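Local coordinates for putative chromatin binding protein (Chaetomium thermophilum, PDB 6QP0), which probably acts as the tRNA-dependent ATPase Kti12 needed for Elongator's tRNA modification, this chain being its nucleotide-binding P-loop domain, at residues V7-P11 and Y215-N219; V117-P123 and E145-T151. All blocks are in the same frame, centred on the assembly; numbering follows the deposited sequence.

Interaction 1 of 2, residues V7-P11 and Y215-N219; sequences VTGLP and YEEPN
Thr8 to Leu10, where strand 4-9 gives way to the loop after it, run at 146° to the loop from Tyr215 to Pro218, and the two backbones come nearest where the CA of Leu10 lies 7.0 Å from the CA of Tyr215. Tyr215 carries the contact. Chi1 of -179° swings the ring away from its own backbone N and across to the strand, where its OH donates a hydrogen bond to Thr8 OG1, 2.7 Å away. OG1 meets the ring at the edge, near its plane. Since the same Thr8 oxygen also bonds to the backbone carbonyls of Leu132 and Asn133, the buried hydroxyl has polar partners both in the tyrosine and in the loop carrying those two residues. Obliquely to the ring, Gly9 O lies 3.3 Å from Tyr215 CE1, while Leu10 turns its CD2 branch to within 3.5 Å of Tyr215 CB. On the far flank, the methyl CG2 of Thr8 slides past Pro218 CG at 3.9 Å. Gly9 fits the first glycine of the P-loop (Walker A), whose Lys15 and Thr16 bind ADP, and Pro11 lines the aluminium fluoride pocket; the tyrosine thus packs against the strand end that leads into the nucleotide site. Around this contact, Thr8 leans on Val155 and Gln157 of strand 153-158 and on Arg139 of helix 136-148, and Leu10 rests against Val212 of helix 205-213.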
loop_
_atom_site.group_PDB
_atom_site.type_symbol
_atom_site.label_atom_id
_atom_site.label_comp_id
_atom_site.label_asym_id
_atom_site.label_seq_id
_atom_site.Cartn_x
_atom_site.Cartn_y
_atom_site.Cartn_z
ATOM N N VAL A 7 1.743 2.748 -0.462
ATOM C CA VAL A 7 0.445 2.683 -1.118
ATOM C C VAL A 7 -0.629 2.518 -0.051
ATOM O O VAL A 7 -0.405 1.899 0.996
ATOM C CB VAL A 7 0.406 1.534 -2.143
ATOM C CG1 VAL A 7 -0.990 1.387 -2.729
ATOM C CG2 VAL A 7 1.431 1.770 -3.240
ATOM N N THR A 8 -1.801 3.088 -0.308
ATOM C CA THR A 8 -2.890 3.027 0.656
ATOM C C THR A 8 -4.212 3.177 -0.081
ATOM O O THR A 8 -4.287 3.833 -1.122
ATOM C CB THR A 8 -2.755 4.110 1.733
ATOM O OG1 THR A 8 -3.864 4.028 2.636
ATOM C CG2 THR A 8 -2.710 5.497 1.103
ATOM N N GLY A 9 -5.244 2.561 0.474
ATOM C CA GLY A 9 -6.553 2.614 -0.138
ATOM C C GLY A 9 -7.493 1.643 0.540
ATOM O O GLY A 9 -7.118 0.911 1.460
ATOM N N LEU A 10 -8.729 1.657 0.064
ATOM C CA LEU A 10 -9.756 0.773 0.584
ATOM C C LEU A 10 -9.536 -0.641 0.071
ATOM O O LEU A 10 -8.763 -0.873 -0.861
ATOM C CB LEU A 10 -11.133 1.285 0.177
ATOM C CG LEU A 10 -11.586 2.599 0.812
ATOM C CD1 LEU A 10 -12.946 2.995 0.267
ATOM C CD2 LEU A 10 -11.627 2.479 2.325
ATOM N N PRO A 11 -10.206 -1.621 0.670
ATOM C CA PRO A 11 -10.180 -2.976 0.108
ATOM C C PRO A 11 -10.709 -2.978 -1.319
ATOM O O PRO A 11 -11.764 -2.412 -1.609
ATOM C CB PRO A 11 -11.089 -3.771 1.054
ATOM C CG PRO A 11 -11.099 -2.985 2.324
ATOM C CD PRO A 11 -10.977 -1.551 1.925
ATOM N N TYR A 215 -11.198 3.005 7.760
ATOM C CA TYR A 215 -10.097 3.553 6.976
ATOM C C TYR A 215 -9.858 5.003 7.377
ATOM O O TYR A 215 -10.801 5.778 7.561
ATOM C CB TYR A 215 -10.391 3.458 5.477
ATOM C CG TYR A 215 -9.267 3.988 4.606
ATOM C CD1 TYR A 215 -8.264 3.150 4.143
ATOM C CD2 TYR A 215 -9.212 5.331 4.254
ATOM C CE1 TYR A 215 -7.235 3.631 3.359
ATOM C CE2 TYR A 215 -8.189 5.823 3.466
ATOM C CZ TYR A 215 -7.203 4.968 3.021
ATOM O OH TYR A 215 -6.181 5.453 2.236
ATOM N N GLU A 216 -8.589 5.363 7.528
ATOM C CA GLU A 216 -8.189 6.697 7.956
ATOM C C GLU A 216 -7.574 7.416 6.764
ATOM O O GLU A 216 -6.490 7.044 6.301
ATOM C CB GLU A 216 -7.208 6.620 9.122
ATOM C CG GLU A 216 -7.724 5.816 10.300
ATOM C CD GLU A 216 -6.763 5.822 11.469
ATOM O OE1 GLU A 216 -5.636 6.331 11.306
ATOM O OE2 GLU A 216 -7.136 5.324 12.550
ATOM N N GLU A 217 -8.262 8.439 6.275
ATOM C CA GLU A 217 -7.796 9.150 5.095
ATOM C C GLU A 217 -6.417 9.742 5.353
ATOM O O GLU A 217 -6.167 10.293 6.435
ATOM C CB GLU A 217 -8.779 10.259 4.719
ATOM C CG GLU A 217 -10.180 9.772 4.372
ATOM C CD GLU A 217 -10.213 8.953 3.096
ATOM O OE1 GLU A 217 -9.160 8.843 2.434
ATOM O OE2 GLU A 217 -11.292 8.421 2.753
ATOM N N PRO A 218 -5.488 9.644 4.403
ATOM C CA PRO A 218 -4.204 10.333 4.565
ATOM C C PRO A 218 -4.405 11.836 4.703
ATOM O O PRO A 218 -5.201 12.448 3.988
ATOM C CB PRO A 218 -3.438 9.974 3.288
ATOM C CG PRO A 218 -4.043 8.691 2.835
ATOM C CD PRO A 218 -5.499 8.776 3.207
ATOM N N ASN A 219 -3.668 12.425 5.642
ATOM C CA ASN A 219 -3.794 13.844 5.959
ATOM C C ASN A 219 -2.520 14.576 5.564
ATOM O O ASN A 219 -1.503 14.474 6.268
ATOM C CB ASN A 219 -4.074 14.024 7.454
ATOM C CG ASN A 219 -4.460 15.440 7.805
ATOM O OD1 ASN A 219 -4.238 16.366 7.027
ATOM N ND2 ASN A 219 -5.040 15.618 8.985
#

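Interaction 2 of 2, residues V117-P123 and E145-T151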
loop_
_atom_site.group_PDB
_atom_site.type_symbol
_atom_site.label_atom_id
_atom_site.label_comp_id
_atom_site.label_asym_id
_atom_site.label_seq_id
_atom_site.Cartn_x
_atom_site.Cartn_y
_atom_site.Cartn_z
ATOM N N VAL A 117 10.061 -4.549 4.924
ATOM C CA VAL A 117 10.575 -3.277 4.426
ATOM C C VAL A 117 11.976 -3.023 4.972
ATOM O O VAL A 117 12.892 -2.650 4.228
ATOM C CB VAL A 117 9.613 -2.129 4.787
ATOM C CG1 VAL A 117 10.196 -0.791 4.363
ATOM C CG2 VAL A 117 8.255 -2.346 4.138
ATOM N N LYS A 118 12.167 -3.230 6.277
ATOM C CA LYS A 118 13.459 -2.937 6.888
ATOM C C LYS A 118 14.581 -3.748 6.255
ATOM O O LYS A 118 15.722 -3.280 6.187
ATOM C CB LYS A 118 13.403 -3.204 8.391
ATOM C CG LYS A 118 14.484 -2.480 9.177
ATOM C CD LYS A 118 14.441 -2.842 10.649
ATOM C CE LYS A 118 15.046 -1.745 11.509
ATOM N NZ LYS A 118 16.409 -1.353 11.057
ATOM N N ARG A 119 14.280 -4.961 5.784
ATOM C CA ARG A 119 15.312 -5.813 5.209
ATOM C C ARG A 119 15.857 -5.275 3.892
ATOM O O ARG A 119 16.990 -5.607 3.530
ATOM C CB ARG A 119 14.762 -7.226 4.992
ATOM C CG ARG A 119 14.506 -7.995 6.281
ATOM C CD ARG A 119 13.543 -9.154 6.063
ATOM N NE ARG A 119 13.190 -9.809 7.320
ATOM C CZ ARG A 119 12.095 -10.541 7.505
ATOM N NH1 ARG A 119 11.230 -10.710 6.515
ATOM N NH2 ARG A 119 11.862 -11.095 8.687
ATOM N N VAL A 120 15.089 -4.455 3.174
ATOM C CA VAL A 120 15.491 -4.004 1.847
ATOM C C VAL A 120 15.558 -2.484 1.781
ATOM O O VAL A 120 16.405 -1.923 1.077
ATOM C CB VAL A 120 14.530 -4.545 0.768
ATOM C CG1 VAL A 120 14.688 -6.045 0.624
ATOM C CG2 VAL A 120 13.084 -4.186 1.108
ATOM N N LEU A 121 14.675 -1.806 2.511
ATOM C CA LEU A 121 14.561 -0.358 2.385
ATOM C C LEU A 121 15.881 0.320 2.729
ATOM O O LEU A 121 16.507 0.012 3.749
ATOM C CB LEU A 121 13.446 0.170 3.290
ATOM C CG LEU A 121 13.231 1.686 3.277
ATOM C CD1 LEU A 121 12.823 2.173 1.892
ATOM C CD2 LEU A 121 12.192 2.088 4.314
ATOM N N GLY A 122 16.298 1.249 1.872
ATOM C CA GLY A 122 17.509 2.004 2.080
ATOM C C GLY A 122 17.616 3.171 1.123
ATOM O O GLY A 122 16.773 3.359 0.240
ATOM N N PRO A 123 18.662 3.986 1.281
ATOM C CA PRO A 123 18.828 5.138 0.379
ATOM C C PRO A 123 18.867 4.764 -1.092
ATOM O O PRO A 123 18.381 5.537 -1.929
ATOM C CB PRO A 123 20.160 5.752 0.839
ATOM C CG PRO A 123 20.286 5.345 2.268
ATOM C CD PRO A 123 19.672 3.971 2.356
ATOM N N GLU A 145 10.288 4.629 9.884
ATOM C CA GLU A 145 11.162 3.585 9.359
ATOM C C GLU A 145 12.041 4.125 8.237
ATOM O O GLU A 145 13.257 3.907 8.225
ATOM C CB GLU A 145 10.330 2.397 8.875
ATOM C CG GLU A 145 11.165 1.185 8.491
ATOM C CD GLU A 145 10.332 -0.055 8.225
ATOM O OE1 GLU A 145 9.121 0.077 7.948
ATOM O OE2 GLU A 145 10.895 -1.167 8.296
ATOM N N ALA A 146 11.440 4.837 7.278
ATOM C CA ALA A 146 12.227 5.443 6.210
ATOM C C ALA A 146 13.187 6.488 6.764
ATOM O O ALA A 146 14.307 6.641 6.264
ATOM C CB ALA A 146 11.302 6.066 5.165
ATOM N N LYS A 147 12.763 7.222 7.794
ATOM C CA LYS A 147 13.662 8.153 8.467
ATOM C C LYS A 147 14.888 7.427 9.009
ATOM O O LYS A 147 16.022 7.892 8.852
ATOM C CB LYS A 147 12.916 8.878 9.588
ATOM C CG LYS A 147 13.805 9.705 10.509
ATOM C CD LYS A 147 13.001 10.394 11.610
ATOM C CE LYS A 147 12.108 11.497 11.057
ATOM N NZ LYS A 147 11.448 12.274 12.145
ATOM N N ASN A 148 14.676 6.275 9.657
ATOM C CA ASN A 148 15.796 5.512 10.198
ATOM C C ASN A 148 16.646 4.901 9.093
ATOM O O ASN A 148 17.847 4.680 9.288
ATOM C CB ASN A 148 15.277 4.427 11.140
ATOM C CG ASN A 148 14.968 4.963 12.522
ATOM O OD1 ASN A 148 15.799 5.633 13.137
ATOM N ND2 ASN A 148 13.767 4.682 13.014
ATOM N N ALA A 149 16.049 4.619 7.937
ATOM C CA ALA A 149 16.806 4.182 6.772
ATOM C C ALA A 149 17.457 5.343 6.030
ATOM O O ALA A 149 18.135 5.111 5.024
ATOM C CB ALA A 149 15.899 3.405 5.816
ATOM N N ARG A 150 17.266 6.577 6.500
ATOM C CA ARG A 150 17.874 7.758 5.887
ATOM C C ARG A 150 17.490 7.869 4.412
ATOM O O ARG A 150 18.325 8.118 3.542
ATOM C CB ARG A 150 19.395 7.732 6.062
ATOM C CG ARG A 150 19.831 7.659 7.516
ATOM C CD ARG A 150 21.337 7.548 7.657
ATOM N NE ARG A 150 21.732 7.425 9.058
ATOM C CZ ARG A 150 21.625 6.307 9.772
ATOM N NH1 ARG A 150 21.128 5.207 9.223
ATOM N NH2 ARG A 150 22.012 6.291 11.041
ATOM N N THR A 151 16.202 7.690 4.139
ATOM C CA THR A 151 15.673 7.719 2.783
ATOM C C THR A 151 14.295 8.353 2.799
ATOM O O THR A 151 13.581 8.272 3.808
ATOM C CB THR A 151 15.598 6.304 2.187
ATOM O OG1 THR A 151 15.279 6.385 0.794
ATOM C CG2 THR A 151 14.544 5.470 2.905
#
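Leu121 inserts between Ala146, Ala149 and Thr151, where the ends of two helices of the P-loop NTPase alpha/beta fold meet: helix 106-120 leads into strand 125-130, and helix 136-148 belongs to the crossover from that strand to strand 153-158. Its CB starts the chain toward the second segment; CG comes to 4.1 Å from Ala149 CB and 4.0 Å from Thr151 CG2, CD1 reaches the same Thr151 CG2 at 3.9 Å, and CD2 ends over the backbone of Ala146, 3.9 Å from its CA. One turn before Ala149, Glu145 reaches with its extended chain to the last turns of helix 106-120, so that OE1 sits 3.8 Å from Val117 CG1 and OE2 3.2 Å from Lys118 CB, whereas Lys118 NZ is too distant to pair with it. Cut back to an alanine, this position would probably lose the carboxylate that covers Val117 and the CB of Lys118, opening a gap between the two helices. Beyond them, Arg150 takes a positive phi (57°) in a Schellman motif that ends the helix and brings Thr151 beside Gly122 and Pro123. There Pro123 sets its CD 3.3 Å from Ala149 O, and Thr151 OG1 gives a weak hydrogen bond to Gly122 O at 3.4 Å.

Interaction 1 lies closer to the middle of the chain, beside the nucleotide site; interaction 2 is farther out, about 16 Å from the chain centre, with a buried middle and an exposed border. Their centres are 21 Å apart and they do not touch, yet they share elements. Strand 4-9 supplies Thr8 to interaction 1, while its Leu4 backs Val117 and Leu121 in interaction 2. Helix 136-148 likewise borders interaction 1 through Arg139 and forms half of interaction 2 with its last turn. The chemistry differs accordingly: a loop tyrosine against a strand end, joined by a short hydroxyl-to-hydroxyl bond, and a larger interface where an apolar leucine core is flanked by a carboxylate and closed by one weak bond.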